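Local coordinates for putative DD-carboxypeptidase TP_0574 (Treponema pallidum, PDB 1O75), which binds penicillin and shows zinc-stimulated carboxypeptidase activity on synthetic depsipeptides, and is a possible D,D-carboxypeptidase acting on peptidoglycan in this spirochaete, at residues S16-W21 and Q27-L32; N185-K190 and Y322-A327; V400-K403 and S407-A410. The protein carries 2 engineered substitutions. One frame throughout, in Å; residues are numbered along the deposited sequence. Where two conformers were deposited one is given.

Contact 1: S16-W21 and Q27-L32; sequences SYADYW and QSRDVL
Leu32 and Ala18 make the apolar part of this contact. Leu32 CB lies 4.0 Å from Ala18 CB. Further out on the same side chain, the CD1 branch reaches the last residue of 16-21. Leu32 CD1 sits 3.6 Å from Trp21 C and 3.8 Å from Trp21 CB, so it covers the backbone end of Trp21 and not its indole. The indole turns off to meet Phe50. Ala18 CB also touches the stem of Arg29, with Arg29 CG 3.7 Å away. Arg29 CG is anti to the backbone N (chi1 178°), which carries the chain along Asp19.

The segments are the first turn of helix 17-25 and the loop that folds back against it, in the part of the chain that belongs to the Tp47 domain a family. Ser16 is the N-cap. Ser16 OG accepts from Asp19 N at 2.9 Å, and Ser16 N gives to Asp19 OD2 at 3.1 Å: a capping box.

The charged part groups Arg29 with Asp30 and, less surely, with Asp19. The Asp19 and Arg29 side chains run side by side and point the same way. The salt bridge from Asp19 OD1 to Arg29 NE is doubtful, because Asp19 OD1 lies too close to Arg29 CD for its place to be sure. Arg29 NH1 bonds weakly to Asp30 OD1 at 3.1 Å, within a salt bridge.

Contact 2: N185-K190 and Y322-A327; sequences NTNGLK and YRDVVA
The side-chain amide of Asn187 makes both direct hydrogen bonds of this contact. Asn187 ND2 gives one to Tyr322 O at 2.8 Å and the other to Asp324 OD1 at 3.0 Å. Asn187 is the second residue of a type II beta turn, Thr186 to Leu189. A G1 beta bulge goes with the turn, Gly188 and Leu189 being set opposite the single residue Lys202. The opposing residues lead into strand 325-331, an outermost strand of its four-stranded antiparallel sheet within the chain. One amide thus ties a turn before strand 190-194 to the approach of a distant strand.

The bond to Tyr322 is somewhat bent. The one to Asp324 is straighter, with an N-H...O angle of 153°. It reaches the carboxylate from above its plane, and the amide and carboxylate planes are 54° apart. With chi1 at -176° the Asn187 side chain stretches out from the turn toward 322-327. The oxygen of the amide is held too: Asn187 OD1 accepts from Ser204 N. With bonds at both ends, the amide has little freedom to flip. Asp324 OD2 pairs with Arg201, so the carboxylate probably keeps its negative charge.

Packing is slight, and the two segments bury 112 Å² in all. Tyr322 and Arg323 both point away from 185-190. The Tyr322 ring stacks on His210, and in at least one of its conformers Arg323 pairs with Asp211. A water closes the polar group: it accepts from Asp324 N at 2.8 Å and donates weakly to Asn187 OD1 at 3.2 Å.

Contact 3: V400-K403 and S407-A410; sequences VRFK and SVRA
Val400 N gives the shortest hydrogen bond of this contact, to Val408 O at 2.6 Å. It is nearly straight, with an N-H...O angle of 174°. The return bond, Val408 N to Val400 O, is 2.8 Å long. Together they make Val400 and Val408 an antiparallel hydrogen-bonded pair. Val400 O has a further neighbour in Ser407 CA, a CA-H...O contact of 3.2 Å.

The pair belongs to the beta hairpin of strands 396-401 and 408-412. Strand 408-412 is the outermost strand, within this chain, of a four-stranded antiparallel sheet. Val400 and Val408 put their side chains on the same face. The Phe402 ring folds back over that face, its CG anti to the carbonyl carbon (chi1 -51°). Val408 CG2 meets the ring at its edge, in plane, 3.7 Å from Phe402 CE1. Val400 CG1 lies over one ring face, near the rim, 3.6 Å above the plane. The two valines therefore touch different parts of one ring, which Tyr335 also meets.

On the other side of the hairpin, Arg401 CG packs against Ser407 CB at 3.9 Å. The guanidinium of Arg401 bonds to Asp364, Glu399 and Asp376, and Arg409 also pairs with Glu399. At this contact the hairpin is thus apolar on the Phe402 side and ionic on the Arg401 side, where the carboxylates probably offset the nearby positive charges.

The three contacts follow one another along the chain. Contacts 1 and 2 have centres 20 Å apart and touch directly: Tyr20 O and Lys190 NZ are 2.9 Å apart, a probable hydrogen bond. Lys190 also makes a cation-pi contact with Tyr20. Arg201, the salt-bridge partner of Asp324 in contact 2, packs on Tyr20 as well. Contact 3 stands apart. Its centre is 37 Å from that of contact 1 and 36 Å from that of contact 2, and its nearest atoms are about 18 Å from contact 2. In the crystal dimer its Arg401 packs on Ser87 of the second subunit. In contact 1, the Trp21 side chain is about 12 Å from a bound xenon.

Contact 1: S16-W21 and Q27-L32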
ATOM      1  N   SER B  16       3.042 -32.149  -5.241  1.00 26.77           N
ATOM      2  CA  SER B  16       3.070 -31.661  -3.881  1.00 28.45           C
ATOM      3  C   SER B  16       4.393 -30.893  -3.718  1.00 28.16           C
ATOM      4  O   SER B  16       5.307 -31.049  -4.518  1.00 26.72           O
ATOM      5  CB  SER B  16       3.075 -32.827  -2.912  1.00 29.95           C
ATOM      6  OG  SER B  16       4.311 -33.513  -2.997  1.00 31.11           O
ATOM      7  N   TYR B  17       4.495 -30.073  -2.685  1.00 28.47           N
ATOM      8  CA  TYR B  17       5.744 -29.348  -2.470  1.00 29.52           C
ATOM      9  C   TYR B  17       6.919 -30.336  -2.353  1.00 30.86           C
ATOM     10  O   TYR B  17       7.989 -30.103  -2.939  1.00 29.31           O
ATOM     11  CB  TYR B  17       5.650 -28.495  -1.210  1.00 26.93           C
ATOM     12  CG  TYR B  17       4.849 -27.235  -1.421  1.00 29.78           C
ATOM     13  CD1 TYR B  17       5.257 -26.285  -2.356  1.00 31.09           C
ATOM     14  CD2 TYR B  17       3.729 -26.958  -0.639  1.00 32.69           C
ATOM     15  CE1 TYR B  17       4.585 -25.086  -2.499  1.00 33.63           C
ATOM     16  CE2 TYR B  17       3.041 -25.750  -0.775  1.00 35.12           C
ATOM     17  CZ  TYR B  17       3.481 -24.823  -1.703  1.00 36.33           C
ATOM     18  OH  TYR B  17       2.822 -23.619  -1.827  1.00 41.62           O
ATOM     19  N   ALA B  18       6.730 -31.429  -1.615  1.00 28.17           N
ATOM     20  CA  ALA B  18       7.819 -32.421  -1.491  1.00 30.84           C
ATOM     21  C   ALA B  18       8.179 -33.054  -2.848  1.00 31.11           C
ATOM     22  O   ALA B  18       9.374 -33.209  -3.172  1.00 31.33           O
ATOM     23  CB  ALA B  18       7.448 -33.498  -0.481  1.00 31.19           C
ATOM     24  N   ASP B  19       7.166 -33.411  -3.642  1.00 31.02           N
ATOM     25  CA  ASP B  19       7.395 -33.995  -4.972  1.00 30.90           C
ATOM     26  C   ASP B  19       8.186 -33.026  -5.846  1.00 31.05           C
ATOM     27  O   ASP B  19       9.026 -33.432  -6.664  1.00 28.76           O
ATOM     28  CB  ASP B  19       6.089 -34.239  -5.755  1.00 36.19           C
ATOM     29  CG  ASP B  19       5.193 -35.313  -5.156  1.00 42.24           C
ATOM     30  OD1 ASP B  19       5.709 -36.339  -4.662  1.00 38.60           O
ATOM     31  OD2 ASP B  19       3.944 -35.113  -5.232  1.00 46.95           O
ATOM     32  N   TYR B  20       7.867 -31.743  -5.734  1.00 27.61           N
ATOM     33  CA  TYR B  20       8.533 -30.741  -6.567  1.00 27.74           C
ATOM     34  C   TYR B  20       9.991 -30.500  -6.158  1.00 26.35           C
ATOM     35  O   TYR B  20      10.889 -30.484  -6.989  1.00 27.00           O
ATOM     36  CB  TYR B  20       7.773 -29.396  -6.495  1.00 25.72           C
ATOM     37  CG  TYR B  20       8.335 -28.323  -7.403  1.00 25.81           C
ATOM     38  CD1 TYR B  20       9.452 -27.560  -7.027  1.00 26.27           C
ATOM     39  CD2 TYR B  20       7.821 -28.137  -8.682  1.00 26.31           C
ATOM     40  CE1 TYR B  20      10.033 -26.662  -7.907  1.00 23.58           C
ATOM     41  CE2 TYR B  20       8.407 -27.240  -9.572  1.00 26.17           C
ATOM     42  CZ  TYR B  20       9.508 -26.513  -9.179  1.00 24.81           C
ATOM     43  OH  TYR B  20      10.090 -25.642 -10.064  1.00 25.66           O
ATOM     44  N   TRP B  21      10.213 -30.324  -4.868  1.00 25.79           N
ATOM     45  CA  TRP B  21      11.546 -29.981  -4.403  1.00 27.55           C
ATOM     46  C   TRP B  21      12.527 -31.142  -4.280  1.00 26.71           C
ATOM     47  O   TRP B  21      13.728 -30.927  -4.256  1.00 27.14           O
ATOM     48  CB  TRP B  21      11.439 -29.195  -3.082  1.00 24.36           C
ATOM     49  CG  TRP B  21      10.971 -27.764  -3.288  1.00 26.64           C
ATOM     50  CD1 TRP B  21       9.727 -27.236  -2.981  1.00 24.38           C
ATOM     51  CD2 TRP B  21      11.704 -26.705  -3.932  1.00 26.37           C
ATOM     52  NE1 TRP B  21       9.652 -25.923  -3.414  1.00 26.73           N
ATOM     53  CE2 TRP B  21      10.846 -25.574  -3.996  1.00 25.88           C
ATOM     54  CE3 TRP B  21      13.004 -26.600  -4.457  1.00 26.27           C
ATOM     55  CZ2 TRP B  21      11.244 -24.369  -4.567  1.00 23.46           C
ATOM     56  CZ3 TRP B  21      13.399 -25.381  -5.027  1.00 22.99           C
ATOM     57  CH2 TRP B  21      12.521 -24.290  -5.073  1.00 25.63           C
ATOM     58  N   GLN B  27      17.173 -34.709  -3.134  1.00 31.04           N
ATOM     59  CA  GLN B  27      16.750 -35.463  -1.955  1.00 30.78           C
ATOM     60  C   GLN B  27      15.623 -36.406  -2.379  1.00 32.83           C
ATOM     61  O   GLN B  27      15.475 -36.702  -3.566  1.00 35.28           O
ATOM     62  CB  GLN B  27      16.237 -34.506  -0.876  1.00 32.93           C
ATOM     63  CG  GLN B  27      17.280 -33.549  -0.302  1.00 32.56           C
ATOM     64  CD  GLN B  27      18.341 -34.268   0.500  1.00 32.80           C
ATOM     65  OE1 GLN B  27      18.107 -35.372   1.011  1.00 30.72           O
ATOM     66  NE2 GLN B  27      19.519 -33.639   0.634  1.00 32.22           N
ATOM     67  N   SER B  28      14.854 -36.924  -1.422  1.00 32.13           N
ATOM     68  CA  SER B  28      13.726 -37.790  -1.794  1.00 34.04           C
ATOM     69  C   SER B  28      12.467 -37.177  -1.192  1.00 34.96           C
ATOM     70  O   SER B  28      12.538 -36.407  -0.236  1.00 33.69           O
ATOM     71  CB  SER B  28      13.874 -39.207  -1.242  1.00 31.22           C
ATOM     72  OG  SER B  28      13.732 -39.210   0.163  1.00 32.45           O
ATOM     73  N   ARG B  29      11.318 -37.525  -1.746  1.00 37.43           N
ATOM     74  CA  ARG B  29      10.073 -36.988  -1.216  1.00 40.04           C
ATOM     75  C   ARG B  29       9.945 -37.253   0.282  1.00 39.14           C
ATOM     76  O   ARG B  29       9.657 -36.341   1.063  1.00 38.60           O
ATOM     77  CB  ARG B  29       8.879 -37.588  -1.958  1.00 42.22           C
ATOM     78  CG  ARG B  29       7.531 -37.105  -1.420  1.00 48.33           C
ATOM     79  CD  ARG B  29       6.382 -37.510  -2.350  1.00 53.10           C
ATOM     80  NE  ARG B  29       6.409 -38.938  -2.631  1.00 56.14           N
ATOM     81  CZ  ARG B  29       6.340 -39.872  -1.691  1.00 58.76           C
ATOM     82  NH1 ARG B  29       6.234 -39.514  -0.421  1.00 61.19           N
ATOM     83  NH2 ARG B  29       6.391 -41.158  -2.013  1.00 60.24           N
ATOM     84  N   ASP B  30      10.211 -38.486   0.695  1.00 38.55           N
ATOM     85  CA  ASP B  30      10.067 -38.846   2.101  1.00 37.75           C
ATOM     86  C   ASP B  30      10.937 -38.072   3.046  1.00 36.88           C
ATOM     87  O   ASP B  30      10.537 -37.764   4.174  1.00 34.84           O
ATOM     88  CB  ASP B  30      10.266 -40.354   2.275  1.00 43.91           C
ATOM     89  CG  ASP B  30       9.166 -41.143   1.593  1.00 47.98           C
ATOM     90  OD1 ASP B  30       7.991 -40.746   1.753  1.00 51.47           O
ATOM     91  OD2 ASP B  30       9.457 -42.135   0.895  1.00 52.60           O
ATOM     92  N   VAL B  31      12.140 -37.743   2.595  1.00 34.05           N
ATOM     93  CA  VAL B  31      13.040 -36.950   3.417  1.00 32.91           C
ATOM     94  C   VAL B  31      12.512 -35.515   3.541  1.00 31.72           C
ATOM     95  O   VAL B  31      12.782 -34.827   4.525  1.00 31.85           O
ATOM     96  CB  VAL B  31      14.452 -36.950   2.790  1.00 33.65           C
ATOM     97  CG1 VAL B  31      15.214 -35.705   3.185  1.00 37.80           C
ATOM     98  CG2 VAL B  31      15.176 -38.225   3.226  1.00 32.79           C
ATOM     99  N   LEU B  32      11.753 -35.065   2.551  1.00 30.44           N
ATOM    100  CA  LEU B  32      11.218 -33.704   2.596  1.00 31.82           C
ATOM    101  C   LEU B  32       9.860 -33.612   3.326  1.00 34.55           C
ATOM    102  O   LEU B  32       9.273 -32.527   3.453  1.00 32.89           O
ATOM    103  CB  LEU B  32      11.108 -33.151   1.177  1.00 29.39           C
ATOM    104  CG  LEU B  32      12.436 -32.966   0.427  1.00 27.22           C
ATOM    105  CD1 LEU B  32      12.175 -32.239  -0.884  1.00 27.31           C
ATOM    106  CD2 LEU B  32      13.417 -32.188   1.303  1.00 28.37           C
TER

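Contact 2: N185-K190 and Y322-A327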
ATOM      1  N   ASN B 185      11.778 -27.753 -24.743  1.00 43.20           N
ATOM      2  CA  ASN B 185      12.515 -26.515 -24.500  1.00 42.66           C
ATOM      3  C   ASN B 185      11.887 -25.595 -23.453  1.00 40.13           C
ATOM      4  O   ASN B 185      12.381 -24.493 -23.228  1.00 39.86           O
ATOM      5  CB  ASN B 185      12.649 -25.730 -25.803  1.00 45.66           C
ATOM      6  CG  ASN B 185      13.493 -26.451 -26.833  1.00 50.00           C
ATOM      7  OD1 ASN B 185      13.199 -26.400 -28.028  1.00 51.68           O
ATOM      8  ND2 ASN B 185      14.556 -27.120 -26.379  1.00 49.88           N
ATOM      9  N   THR B 186      10.808 -26.044 -22.825  1.00 37.34           N
ATOM     10  CA  THR B 186      10.098 -25.238 -21.832  1.00 37.08           C
ATOM     11  C   THR B 186      10.929 -24.931 -20.589  1.00 34.94           C
ATOM     12  O   THR B 186      11.523 -25.831 -19.996  1.00 34.83           O
ATOM     13  CB  THR B 186       8.812 -25.942 -21.404  1.00 37.07           C
ATOM     14  OG1 THR B 186       7.952 -26.058 -22.545  1.00 37.56           O
ATOM     15  CG2 THR B 186       8.087 -25.146 -20.289  1.00 36.70           C
ATOM     16  N   ASN B 187      10.956 -23.666 -20.190  1.00 32.98           N
ATOM     17  CA  ASN B 187      11.720 -23.286 -19.014  1.00 33.51           C
ATOM     18  C   ASN B 187      11.107 -23.881 -17.757  1.00 32.90           C
ATOM     19  O   ASN B 187       9.938 -23.629 -17.453  1.00 33.82           O
ATOM     20  CB  ASN B 187      11.776 -21.763 -18.879  1.00 32.19           C
ATOM     21  CG  ASN B 187      12.640 -21.316 -17.712  1.00 34.06           C
ATOM     22  OD1 ASN B 187      13.759 -21.808 -17.530  1.00 32.34           O
ATOM     23  ND2 ASN B 187      12.140 -20.369 -16.930  1.00 28.17           N
ATOM     24  N   GLY B 188      11.888 -24.675 -17.024  1.00 31.92           N
ATOM     25  CA  GLY B 188      11.378 -25.252 -15.789  1.00 28.75           C
ATOM     26  C   GLY B 188      10.870 -26.668 -15.920  1.00 29.68           C
ATOM     27  O   GLY B 188      10.346 -27.237 -14.968  1.00 28.11           O
ATOM     28  N   LEU B 189      11.049 -27.244 -17.103  1.00 30.35           N
ATOM     29  CA  LEU B 189      10.598 -28.606 -17.382  1.00 31.26           C
ATOM     30  C   LEU B 189      11.227 -29.610 -16.435  1.00 31.15           C
ATOM     31  O   LEU B 189      12.444 -29.618 -16.277  1.00 30.35           O
ATOM     32  CB  LEU B 189      10.966 -28.985 -18.820  1.00 31.55           C
ATOM     33  CG  LEU B 189      10.392 -30.301 -19.371  1.00 34.71           C
ATOM     34  CD1 LEU B 189       8.916 -30.111 -19.747  1.00 32.59           C
ATOM     35  CD2 LEU B 189      11.203 -30.719 -20.610  1.00 33.16           C
ATOM     36  N   LYS B 190      10.405 -30.446 -15.808  1.00 30.94           N
ATOM     37  CA  LYS B 190      10.896 -31.486 -14.905  1.00 33.18           C
ATOM     38  C   LYS B 190      10.513 -32.824 -15.534  1.00 35.56           C
ATOM     39  O   LYS B 190       9.387 -32.993 -16.012  1.00 35.91           O
ATOM     40  CB  LYS B 190      10.259 -31.377 -13.516  1.00 31.93           C
ATOM     41  CG  LYS B 190      10.658 -30.133 -12.719  1.00 32.66           C
ATOM     42  CD  LYS B 190       9.760 -30.019 -11.498  1.00 36.75           C
ATOM     43  CE  LYS B 190      10.512 -29.761 -10.235  1.00 39.82           C
ATOM     44  NZ  LYS B 190      11.332 -30.894  -9.808  1.00 34.84           N
ATOM     45  N   TYR B 322       7.659 -18.020 -18.172  1.00 30.00           N
ATOM     46  CA  TYR B 322       8.516 -16.865 -17.995  1.00 28.17           C
ATOM     47  C   TYR B 322       9.961 -17.248 -17.703  1.00 28.37           C
ATOM     48  O   TYR B 322      10.242 -18.288 -17.101  1.00 28.45           O
ATOM     49  CB  TYR B 322       8.040 -15.996 -16.819  1.00 28.38           C
ATOM     50  CG  TYR B 322       6.745 -15.255 -17.060  1.00 27.39           C
ATOM     51  CD1 TYR B 322       5.517 -15.880 -16.870  1.00 29.43           C
ATOM     52  CD2 TYR B 322       6.756 -13.926 -17.490  1.00 27.55           C
ATOM     53  CE1 TYR B 322       4.302 -15.192 -17.103  1.00 29.36           C
ATOM     54  CE2 TYR B 322       5.550 -13.224 -17.727  1.00 27.97           C
ATOM     55  CZ  TYR B 322       4.335 -13.870 -17.527  1.00 28.39           C
ATOM     56  OH  TYR B 322       3.152 -13.197 -17.745  1.00 31.92           O
ATOM     57  N   ARG B 323      10.875 -16.387 -18.122  0.52 28.93           N
ATOM     58  CA  ARG B 323      12.288 -16.599 -17.871  0.52 29.38           C
ATOM     59  C   ARG B 323      12.447 -16.479 -16.345  0.52 29.10           C
ATOM     60  O   ARG B 323      11.700 -15.735 -15.699  0.52 26.66           O
ATOM     61  CB  ARG B 323      13.086 -15.510 -18.596  0.52 32.76           C
ATOM     62  CG  ARG B 323      14.593 -15.737 -18.662  0.52 38.62           C
ATOM     63  CD  ARG B 323      15.225 -14.900 -19.778  0.52 42.26           C
ATOM     64  NE  ARG B 323      15.226 -13.466 -19.488  0.52 46.24           N
ATOM     65  CZ  ARG B 323      14.736 -12.532 -20.299  0.52 45.61           C
ATOM     66  NH1 ARG B 323      14.194 -12.874 -21.456  0.52 47.40           N
ATOM     67  NH2 ARG B 323      14.802 -11.253 -19.959  0.52 47.28           N
ATOM     68  N   ASP B 324      13.382 -17.225 -15.759  1.00 27.67           N
ATOM     69  CA  ASP B 324      13.600 -17.141 -14.307  1.00 27.51           C
ATOM     70  C   ASP B 324      13.988 -15.699 -13.946  1.00 26.00           C
ATOM     71  O   ASP B 324      14.635 -15.005 -14.723  1.00 26.98           O
ATOM     72  CB  ASP B 324      14.721 -18.087 -13.845  1.00 26.49           C
ATOM     73  CG  ASP B 324      14.297 -19.563 -13.808  1.00 28.16           C
ATOM     74  OD1 ASP B 324      13.140 -19.896 -14.155  1.00 29.18           O
ATOM     75  OD2 ASP B 324      15.131 -20.408 -13.420  1.00 26.66           O
ATOM     76  N   VAL B 325      13.572 -15.229 -12.779  1.00 24.39           N
ATOM     77  CA  VAL B 325      13.949 -13.891 -12.349  1.00 24.64           C
ATOM     78  C   VAL B 325      14.887 -14.105 -11.181  1.00 25.04           C
ATOM     79  O   VAL B 325      14.481 -14.662 -10.164  1.00 24.73           O
ATOM     80  CB  VAL B 325      12.737 -13.100 -11.869  1.00 27.20           C
ATOM     81  CG1 VAL B 325      13.197 -11.753 -11.297  1.00 26.54           C
ATOM     82  CG2 VAL B 325      11.760 -12.918 -13.042  1.00 26.13           C
ATOM     83  N   VAL B 326      16.129 -13.656 -11.312  1.00 26.06           N
ATOM     84  CA  VAL B 326      17.110 -13.869 -10.257  1.00 25.34           C
ATOM     85  C   VAL B 326      17.399 -12.573  -9.533  1.00 25.36           C
ATOM     86  O   VAL B 326      17.681 -11.559 -10.162  1.00 27.16           O
ATOM     87  CB  VAL B 326      18.451 -14.442 -10.835  1.00 25.21           C
ATOM     88  CG1 VAL B 326      19.448 -14.698  -9.712  1.00 24.18           C
ATOM     89  CG2 VAL B 326      18.184 -15.750 -11.588  1.00 27.83           C
ATOM     90  N   ALA B 327      17.365 -12.618  -8.208  1.00 23.42           N
ATOM     91  CA  ALA B 327      17.634 -11.429  -7.406  1.00 25.85           C
ATOM     92  C   ALA B 327      18.617 -11.736  -6.288  1.00 26.23           C
ATOM     93  O   ALA B 327      18.464 -12.730  -5.583  1.00 24.50           O
ATOM     94  CB  ALA B 327      16.325 -10.892  -6.807  1.00 27.27           C
TER
HETATM   95  O   HOH W   1      15.104 -18.919 -17.169  1.00 26.75           O

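Contact 3: V400-K403 and S407-A410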
ATOM      1  N   VAL B 400      14.590   0.894  15.023  1.00 45.33           N
ATOM      2  CA  VAL B 400      15.938   1.397  14.824  1.00 44.63           C
ATOM      3  C   VAL B 400      16.616   0.606  13.725  1.00 44.60           C
ATOM      4  O   VAL B 400      16.738  -0.612  13.816  1.00 44.45           O
ATOM      5  CB  VAL B 400      16.785   1.271  16.104  1.00 43.67           C
ATOM      6  CG1 VAL B 400      18.212   1.735  15.833  1.00 42.54           C
ATOM      7  CG2 VAL B 400      16.155   2.100  17.214  1.00 44.01           C
ATOM      8  N   ARG B 401      17.031   1.300  12.675  1.00 45.17           N
ATOM      9  CA  ARG B 401      17.732   0.660  11.575  1.00 46.51           C
ATOM     10  C   ARG B 401      19.228   0.926  11.729  1.00 47.41           C
ATOM     11  O   ARG B 401      19.658   2.080  11.795  1.00 47.64           O
ATOM     12  CB  ARG B 401      17.241   1.208  10.233  1.00 46.38           C
ATOM     13  CG  ARG B 401      15.872   0.680   9.825  1.00 46.97           C
ATOM     14  CD  ARG B 401      15.481   1.175   8.449  1.00 47.60           C
ATOM     15  NE  ARG B 401      15.128   2.590   8.453  1.00 46.69           N
ATOM     16  CZ  ARG B 401      13.970   3.079   8.894  1.00 46.73           C
ATOM     17  NH1 ARG B 401      13.035   2.267   9.370  1.00 44.22           N
ATOM     18  NH2 ARG B 401      13.754   4.389   8.865  1.00 44.58           N
ATOM     19  N   PHE B 402      20.012  -0.141  11.818  1.00 47.86           N
ATOM     20  CA  PHE B 402      21.458   0.003  11.938  1.00 48.36           C
ATOM     21  C   PHE B 402      22.087  -0.161  10.562  1.00 49.63           C
ATOM     22  O   PHE B 402      21.446  -0.619   9.612  1.00 49.46           O
ATOM     23  CB  PHE B 402      22.045  -1.051  12.875  1.00 46.57           C
ATOM     24  CG  PHE B 402      21.359  -1.134  14.204  1.00 47.36           C
ATOM     25  CD1 PHE B 402      20.362  -2.079  14.427  1.00 47.19           C
ATOM     26  CD2 PHE B 402      21.725  -0.283  15.244  1.00 48.41           C
ATOM     27  CE1 PHE B 402      19.741  -2.182  15.669  1.00 47.88           C
ATOM     28  CE2 PHE B 402      21.110  -0.374  16.492  1.00 48.17           C
ATOM     29  CZ  PHE B 402      20.117  -1.327  16.707  1.00 49.08           C
ATOM     30  N   LYS B 403      23.353   0.208  10.463  1.00 50.14           N
ATOM     31  CA  LYS B 403      24.075   0.108   9.213  1.00 52.37           C
ATOM     32  C   LYS B 403      24.571  -1.315   8.957  1.00 50.66           C
ATOM     33  O   LYS B 403      24.524  -1.802   7.828  1.00 51.23           O
ATOM     34  CB  LYS B 403      25.269   1.060   9.244  1.00 55.30           C
ATOM     35  CG  LYS B 403      25.911   1.319   7.897  1.00 59.85           C
ATOM     36  CD  LYS B 403      27.173   2.150   8.094  1.00 64.28           C
ATOM     37  CE  LYS B 403      27.693   2.719   6.791  1.00 66.13           C
ATOM     38  NZ  LYS B 403      28.892   3.563   7.049  1.00 67.47           N
ATOM     39  N   SER B 407      17.337  -4.468  11.527  1.00 42.11           N
ATOM     40  CA  SER B 407      16.650  -3.459  12.312  1.00 43.03           C
ATOM     41  C   SER B 407      16.079  -4.042  13.604  1.00 44.51           C
ATOM     42  O   SER B 407      15.913  -5.254  13.743  1.00 41.77           O
ATOM     43  CB  SER B 407      15.535  -2.831  11.481  1.00 40.39           C
ATOM     44  OG  SER B 407      14.676  -3.836  10.990  1.00 42.61           O
ATOM     45  N   VAL B 408      15.787  -3.160  14.553  1.00 47.24           N
ATOM     46  CA  VAL B 408      15.224  -3.567  15.829  1.00 50.31           C
ATOM     47  C   VAL B 408      14.058  -2.658  16.169  1.00 52.29           C
ATOM     48  O   VAL B 408      14.106  -1.458  15.910  1.00 51.75           O
ATOM     49  CB  VAL B 408      16.274  -3.458  16.955  1.00 50.60           C
ATOM     50  CG1 VAL B 408      15.596  -3.490  18.309  1.00 53.21           C
ATOM     51  CG2 VAL B 408      17.261  -4.606  16.852  1.00 52.18           C
ATOM     52  N   ARG B 409      12.988  -3.222  16.713  1.00 55.03           N
ATOM     53  CA  ARG B 409      11.876  -2.380  17.116  1.00 59.47           C
ATOM     54  C   ARG B 409      11.489  -2.691  18.552  1.00 61.33           C
ATOM     55  O   ARG B 409      11.506  -3.848  18.984  1.00 61.57           O
ATOM     56  CB  ARG B 409      10.678  -2.513  16.169  1.00 60.64           C
ATOM     57  CG  ARG B 409      10.166  -3.899  15.918  1.00 63.64           C
ATOM     58  CD  ARG B 409       8.884  -3.811  15.090  1.00 66.05           C
ATOM     59  NE  ARG B 409       9.060  -3.061  13.846  1.00 66.46           N
ATOM     60  CZ  ARG B 409       8.061  -2.733  13.030  1.00 67.18           C
ATOM     61  NH1 ARG B 409       6.814  -3.081  13.324  1.00 67.17           N
ATOM     62  NH2 ARG B 409       8.302  -2.063  11.915  1.00 66.36           N
ATOM     63  N   ALA B 410      11.170  -1.641  19.298  1.00 62.84           N
ATOM     64  CA  ALA B 410      10.807  -1.785  20.696  1.00 65.13           C
ATOM     65  C   ALA B 410       9.603  -0.929  21.088  1.00 66.28           C
ATOM     66  O   ALA B 410       9.243   0.025  20.397  1.00 65.96           O
ATOM     67  CB  ALA B 410      12.005  -1.424  21.566  1.00 65.38           C
TER